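Local coordinates for protein endo-b-1,4-glucanase (Nasutitermes takasagoensis, PDB 1KS8) that probably cuts internal beta-1,4-glucosidic linkages in cellulose and related beta-glucans, as a family 9 endoglucanase of the termite, at residues Thr356-Pro367 against Thr376-Leu387. Sequence-based numbering, arbitrary orientation.
Sequences TRPHHRSSSCPP and TFNSPDPNYHVL. With SO4 (sulfate ion), chain B.
N383 lies buried among the backbone turns of 356-367, and its amide nitrogen joins the backbone at P358 to the side chain of S363. ND2 donates to S363 OG at 3.0 Å, a partner almost exactly in the amide plane, and to P358 O at 3.1 Å, which is tilted from that plane; OD1 accepts from R405. With CG anti to the carbonyl carbon (chi1 -79°), the amide is carried in between P358 and S363. N383 N donates to T356 O at 2.9 Å. Asparagine suits the place because one flat group both gives and accepts. S363 OG is shared with H360 ND1, which, from the N-cap, also accepts from S363 N near the ring plane and caps the weakly bonded helical turn at about 361-364. Methyl CD2 of L387 sits over the centre of the H360 ring, 3.6 Å from its centroid, a CH-pi contact, while NE2 bonds to Q19. At the outer end, P366 CA makes a CH-pi contact with the Y384 ring, 3.8 Å from its centroid, and P367 CD packs on the same face; rigid, apolar proline rings suit this place. R357 extends along P382 and grips P380 O side-on through NE and NH2, both at 3.0 Å, while NH1 forms a salt bridge with D403. A leucine here would probably leave P380 O without its two donors and D403 without its salt-bridge partner. On the same segment, H359 and R361 hold a sulfate, probably from the crystallisation liquor. D403 and E412, both predicted active-site residues, lie beside these loops, consistent with their lining part of the active-site cleft of the (alpha/alpha)6 barrel.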
loop_
_atom_site.group_PDB
_atom_site.type_symbol
_atom_site.label_atom_id
_atom_site.label_comp_id
_atom_site.label_asym_id
_atom_site.label_seq_id
_atom_site.Cartn_x
_atom_site.Cartn_y
_atom_site.Cartn_z
ATOM N N THR A 356 7.833 4.877 -19.613
ATOM C CA THR A 356 6.928 4.158 -20.501
ATOM C C THR A 356 7.223 2.663 -20.497
ATOM O O THR A 356 6.523 1.883 -21.140
ATOM C CB THR A 356 7.019 4.666 -21.956
ATOM O OG1 THR A 356 8.313 4.365 -22.495
ATOM C CG2 THR A 356 6.784 6.166 -22.006
ATOM N N ARG A 357 8.254 2.266 -19.756
ATOM C CA ARG A 357 8.632 0.861 -19.686
ATOM C C ARG A 357 8.675 0.329 -18.252
ATOM O O ARG A 357 9.679 -0.245 -17.817
ATOM C CB ARG A 357 9.993 0.658 -20.362
ATOM C CG ARG A 357 10.026 1.127 -21.812
ATOM C CD ARG A 357 11.418 0.998 -22.408
ATOM N NE ARG A 357 11.459 1.357 -23.826
ATOM C CZ ARG A 357 11.328 2.593 -24.298
ATOM N NH1 ARG A 357 11.145 3.612 -23.469
ATOM N NH2 ARG A 357 11.379 2.810 -25.605
ATOM N N PRO A 358 7.587 0.513 -17.490
ATOM C CA PRO A 358 7.618 0.001 -16.117
ATOM C C PRO A 358 7.836 -1.511 -16.108
ATOM O O PRO A 358 7.414 -2.213 -17.029
ATOM C CB PRO A 358 6.249 0.406 -15.560
ATOM C CG PRO A 358 5.374 0.446 -16.779
ATOM C CD PRO A 358 6.273 1.104 -17.803
ATOM N N HIS A 359 8.516 -1.994 -15.073
ATOM C CA HIS A 359 8.800 -3.420 -14.899
ATOM C C HIS A 359 7.461 -4.031 -14.496
ATOM O O HIS A 359 7.214 -4.318 -13.323
ATOM C CB HIS A 359 9.826 -3.584 -13.780
ATOM C CG HIS A 359 10.342 -4.977 -13.629
ATOM N ND1 HIS A 359 11.290 -5.514 -14.472
ATOM C CD2 HIS A 359 10.041 -5.946 -12.732
ATOM C CE1 HIS A 359 11.551 -6.756 -14.101
ATOM N NE2 HIS A 359 10.806 -7.041 -13.049
ATOM N N HIS A 360 6.616 -4.263 -15.491
ATOM C CA HIS A 360 5.259 -4.715 -15.234
ATOM C C HIS A 360 4.757 -5.585 -16.382
ATOM O O HIS A 360 4.664 -5.140 -17.527
ATOM C CB HIS A 360 4.430 -3.440 -15.075
ATOM C CG HIS A 360 3.031 -3.655 -14.602
ATOM N ND1 HIS A 360 1.969 -3.802 -15.468
ATOM C CD2 HIS A 360 2.507 -3.674 -13.355
ATOM C CE1 HIS A 360 0.850 -3.894 -14.774
ATOM N NE2 HIS A 360 1.148 -3.819 -13.488
ATOM N N ARG A 361 4.419 -6.827 -16.057
ATOM C CA ARG A 361 3.970 -7.786 -17.053
ATOM C C ARG A 361 2.688 -7.483 -17.814
ATOM O O ARG A 361 2.705 -7.387 -19.041
ATOM C CB ARG A 361 3.856 -9.166 -16.409
ATOM C CG ARG A 361 5.197 -9.748 -16.001
ATOM C CD ARG A 361 5.023 -10.978 -15.130
ATOM N NE ARG A 361 6.301 -11.593 -14.773
ATOM C CZ ARG A 361 7.169 -11.090 -13.900
ATOM N NH1 ARG A 361 6.912 -9.949 -13.276
ATOM N NH2 ARG A 361 8.296 -11.745 -13.640
ATOM N N SER A 362 1.574 -7.324 -17.108
ATOM C CA SER A 362 0.315 -7.111 -17.809
ATOM C C SER A 362 0.285 -5.909 -18.742
ATOM O O SER A 362 -0.270 -5.996 -19.837
ATOM C CB SER A 362 -0.862 -7.058 -16.823
ATOM O OG SER A 362 -0.823 -5.915 -15.997
ATOM N N SER A 363 0.886 -4.796 -18.341
ATOM C CA SER A 363 0.882 -3.622 -19.209
ATOM C C SER A 363 1.824 -3.762 -20.405
ATOM O O SER A 363 1.653 -3.087 -21.415
ATOM C CB SER A 363 1.235 -2.355 -18.416
ATOM O OG SER A 363 2.549 -2.407 -17.891
ATOM N N SER A 364 2.818 -4.637 -20.299
ATOM C CA SER A 364 3.767 -4.821 -21.397
ATOM C C SER A 364 3.180 -5.634 -22.545
ATOM O O SER A 364 3.648 -5.562 -23.681
ATOM C CB SER A 364 5.022 -5.538 -20.896
ATOM O OG SER A 364 4.783 -6.931 -20.728
ATOM N N CYS A 365 2.143 -6.399 -22.245
ATOM C CA CYS A 365 1.540 -7.280 -23.230
ATOM C C CYS A 365 0.588 -6.705 -24.258
ATOM O O CYS A 365 -0.229 -5.843 -23.956
ATOM C CB CYS A 365 0.803 -8.401 -22.515
ATOM S SG CYS A 365 1.843 -9.517 -21.538
ATOM N N PRO A 366 0.688 -7.191 -25.503
ATOM C CA PRO A 366 -0.208 -6.714 -26.556
ATOM C C PRO A 366 -1.500 -7.486 -26.287
ATOM O O PRO A 366 -1.516 -8.395 -25.452
ATOM C CB PRO A 366 0.491 -7.174 -27.830
ATOM C CG PRO A 366 1.120 -8.471 -27.402
ATOM C CD PRO A 366 1.705 -8.108 -26.050
ATOM N N PRO A 367 -2.598 -7.143 -26.968
ATOM C CA PRO A 367 -3.813 -7.909 -26.684
ATOM C C PRO A 367 -3.768 -9.303 -27.296
ATOM O O PRO A 367 -3.072 -9.534 -28.290
ATOM C CB PRO A 367 -4.912 -7.043 -27.290
ATOM C CG PRO A 367 -4.223 -6.417 -28.465
ATOM C CD PRO A 367 -2.866 -6.044 -27.911
ATOM N N THR A 376 8.571 -10.305 -25.179
ATOM C CA THR A 376 7.847 -9.055 -24.967
ATOM C C THR A 376 8.622 -8.238 -23.933
ATOM O O THR A 376 8.805 -7.031 -24.085
ATOM C CB THR A 376 6.414 -9.321 -24.452
ATOM O OG1 THR A 376 5.758 -10.241 -25.332
ATOM C CG2 THR A 376 5.610 -8.022 -24.406
ATOM N N PHE A 377 9.074 -8.907 -22.877
ATOM C CA PHE A 377 9.865 -8.261 -21.837
ATOM C C PHE A 377 11.123 -7.661 -22.468
ATOM O O PHE A 377 11.550 -6.558 -22.123
ATOM C CB PHE A 377 10.284 -9.295 -20.786
ATOM C CG PHE A 377 11.364 -8.817 -19.855
ATOM C CD1 PHE A 377 11.067 -7.956 -18.803
ATOM C CD2 PHE A 377 12.684 -9.225 -20.034
ATOM C CE1 PHE A 377 12.068 -7.510 -17.940
ATOM C CE2 PHE A 377 13.692 -8.786 -19.178
ATOM C CZ PHE A 377 13.383 -7.926 -18.128
ATOM N N ASN A 378 11.694 -8.409 -23.407
ATOM C CA ASN A 378 12.927 -8.038 -24.093
ATOM C C ASN A 378 12.750 -6.977 -25.185
ATOM O O ASN A 378 13.729 -6.526 -25.776
ATOM C CB ASN A 378 13.548 -9.315 -24.679
ATOM C CG ASN A 378 15.026 -9.173 -24.990
ATOM O OD1 ASN A 378 15.789 -8.618 -24.202
ATOM N ND2 ASN A 378 15.439 -9.702 -26.136
ATOM N N SER A 379 11.509 -6.572 -25.446
ATOM C CA SER A 379 11.232 -5.574 -26.476
ATOM C C SER A 379 11.783 -4.187 -26.159
ATOM O O SER A 379 11.673 -3.707 -25.035
ATOM C CB SER A 379 9.724 -5.458 -26.713
ATOM O OG SER A 379 9.441 -4.421 -27.640
ATOM N N PRO A 380 12.393 -3.527 -27.157
ATOM C CA PRO A 380 12.955 -2.186 -26.972
ATOM C C PRO A 380 11.839 -1.144 -26.921
ATOM O O PRO A 380 12.030 -0.030 -26.438
ATOM C CB PRO A 380 13.835 -2.005 -28.209
ATOM C CG PRO A 380 14.179 -3.407 -28.606
ATOM C CD PRO A 380 12.869 -4.117 -28.419
ATOM N N ASP A 381 10.670 -1.529 -27.423
ATOM C CA ASP A 381 9.510 -0.647 -27.470
ATOM C C ASP A 381 8.908 -0.393 -26.094
ATOM O O ASP A 381 9.111 -1.169 -25.160
ATOM C CB ASP A 381 8.427 -1.258 -28.365
ATOM C CG ASP A 381 8.929 -1.577 -29.758
ATOM O OD1 ASP A 381 8.171 -2.206 -30.526
ATOM O OD2 ASP A 381 10.072 -1.200 -30.086
ATOM N N PRO A 382 8.165 0.714 -25.948
ATOM C CA PRO A 382 7.537 1.029 -24.665
ATOM C C PRO A 382 6.455 -0.011 -24.375
ATOM O O PRO A 382 5.990 -0.697 -25.290
ATOM C CB PRO A 382 6.955 2.423 -24.899
ATOM C CG PRO A 382 6.677 2.438 -26.371
ATOM C CD PRO A 382 7.908 1.778 -26.936
ATOM N N ASN A 383 6.070 -0.147 -23.110
ATOM C CA ASN A 383 5.026 -1.100 -22.749
ATOM C C ASN A 383 3.805 -0.812 -23.610
ATOM O O ASN A 383 3.396 0.342 -23.751
ATOM C CB ASN A 383 4.669 -0.968 -21.266
ATOM C CG ASN A 383 5.673 -1.653 -20.361
ATOM O OD1 ASN A 383 6.860 -1.720 -20.670
ATOM N ND2 ASN A 383 5.198 -2.159 -19.226
ATOM N N TYR A 384 3.229 -1.863 -24.181
ATOM C CA TYR A 384 2.070 -1.726 -25.055
ATOM C C TYR A 384 0.954 -0.886 -24.442
ATOM O O TYR A 384 0.409 0.002 -25.099
ATOM C CB TYR A 384 1.544 -3.113 -25.439
ATOM C CG TYR A 384 0.459 -3.079 -26.490
ATOM C CD1 TYR A 384 -0.862 -2.811 -26.144
ATOM C CD2 TYR A 384 0.758 -3.302 -27.835
ATOM C CE1 TYR A 384 -1.865 -2.766 -27.107
ATOM C CE2 TYR A 384 -0.240 -3.258 -28.811
ATOM C CZ TYR A 384 -1.549 -2.991 -28.435
ATOM O OH TYR A 384 -2.550 -2.957 -29.383
ATOM N N HIS A 385 0.615 -1.167 -23.188
ATOM C CA HIS A 385 -0.428 -0.422 -22.491
ATOM C C HIS A 385 0.202 0.598 -21.554
ATOM O O HIS A 385 1.188 0.305 -20.877
ATOM C CB HIS A 385 -1.295 -1.348 -21.635
ATOM C CG HIS A 385 -1.911 -2.486 -22.385
ATOM N ND1 HIS A 385 -2.899 -2.309 -23.330
ATOM C CD2 HIS A 385 -1.698 -3.820 -22.306
ATOM C CE1 HIS A 385 -3.267 -3.488 -23.800
ATOM N NE2 HIS A 385 -2.554 -4.422 -23.196
ATOM N N VAL A 386 -0.369 1.795 -21.515
ATOM C CA VAL A 386 0.118 2.822 -20.610
ATOM C C VAL A 386 -0.432 2.460 -19.231
ATOM O O VAL A 386 -1.639 2.271 -19.065
ATOM C CB VAL A 386 -0.387 4.221 -21.030
ATOM C CG1 VAL A 386 -0.063 5.244 -19.950
ATOM C CG2 VAL A 386 0.266 4.624 -22.343
ATOM N N LEU A 387 0.456 2.351 -18.249
ATOM C CA LEU A 387 0.053 1.987 -16.893
ATOM C C LEU A 387 -0.275 3.245 -16.100
ATOM O O LEU A 387 0.409 3.603 -15.139
ATOM C CB LEU A 387 1.176 1.199 -16.217
ATOM C CG LEU A 387 0.860 0.553 -14.867
ATOM C CD1 LEU A 387 -0.308 -0.420 -15.006
ATOM C CD2 LEU A 387 2.101 -0.177 -14.370
HETATM S S SO4 B . 9.604 -9.537 -10.670
HETATM O O1 SO4 B . 10.922 -8.692 -11.062
HETATM O O2 SO4 B . 9.740 -10.790 -11.383
HETATM O O3 SO4 B . 9.542 -9.688 -9.368
HETATM O O4 SO4 B . 8.530 -8.773 -11.253
HETATM O O HOH W 1 3.880 2.559 -21.866
HETATM O O HOH W 2 5.503 -3.870 -24.232
HETATM O O HOH W 3 -2.736 -7.277 -23.075
#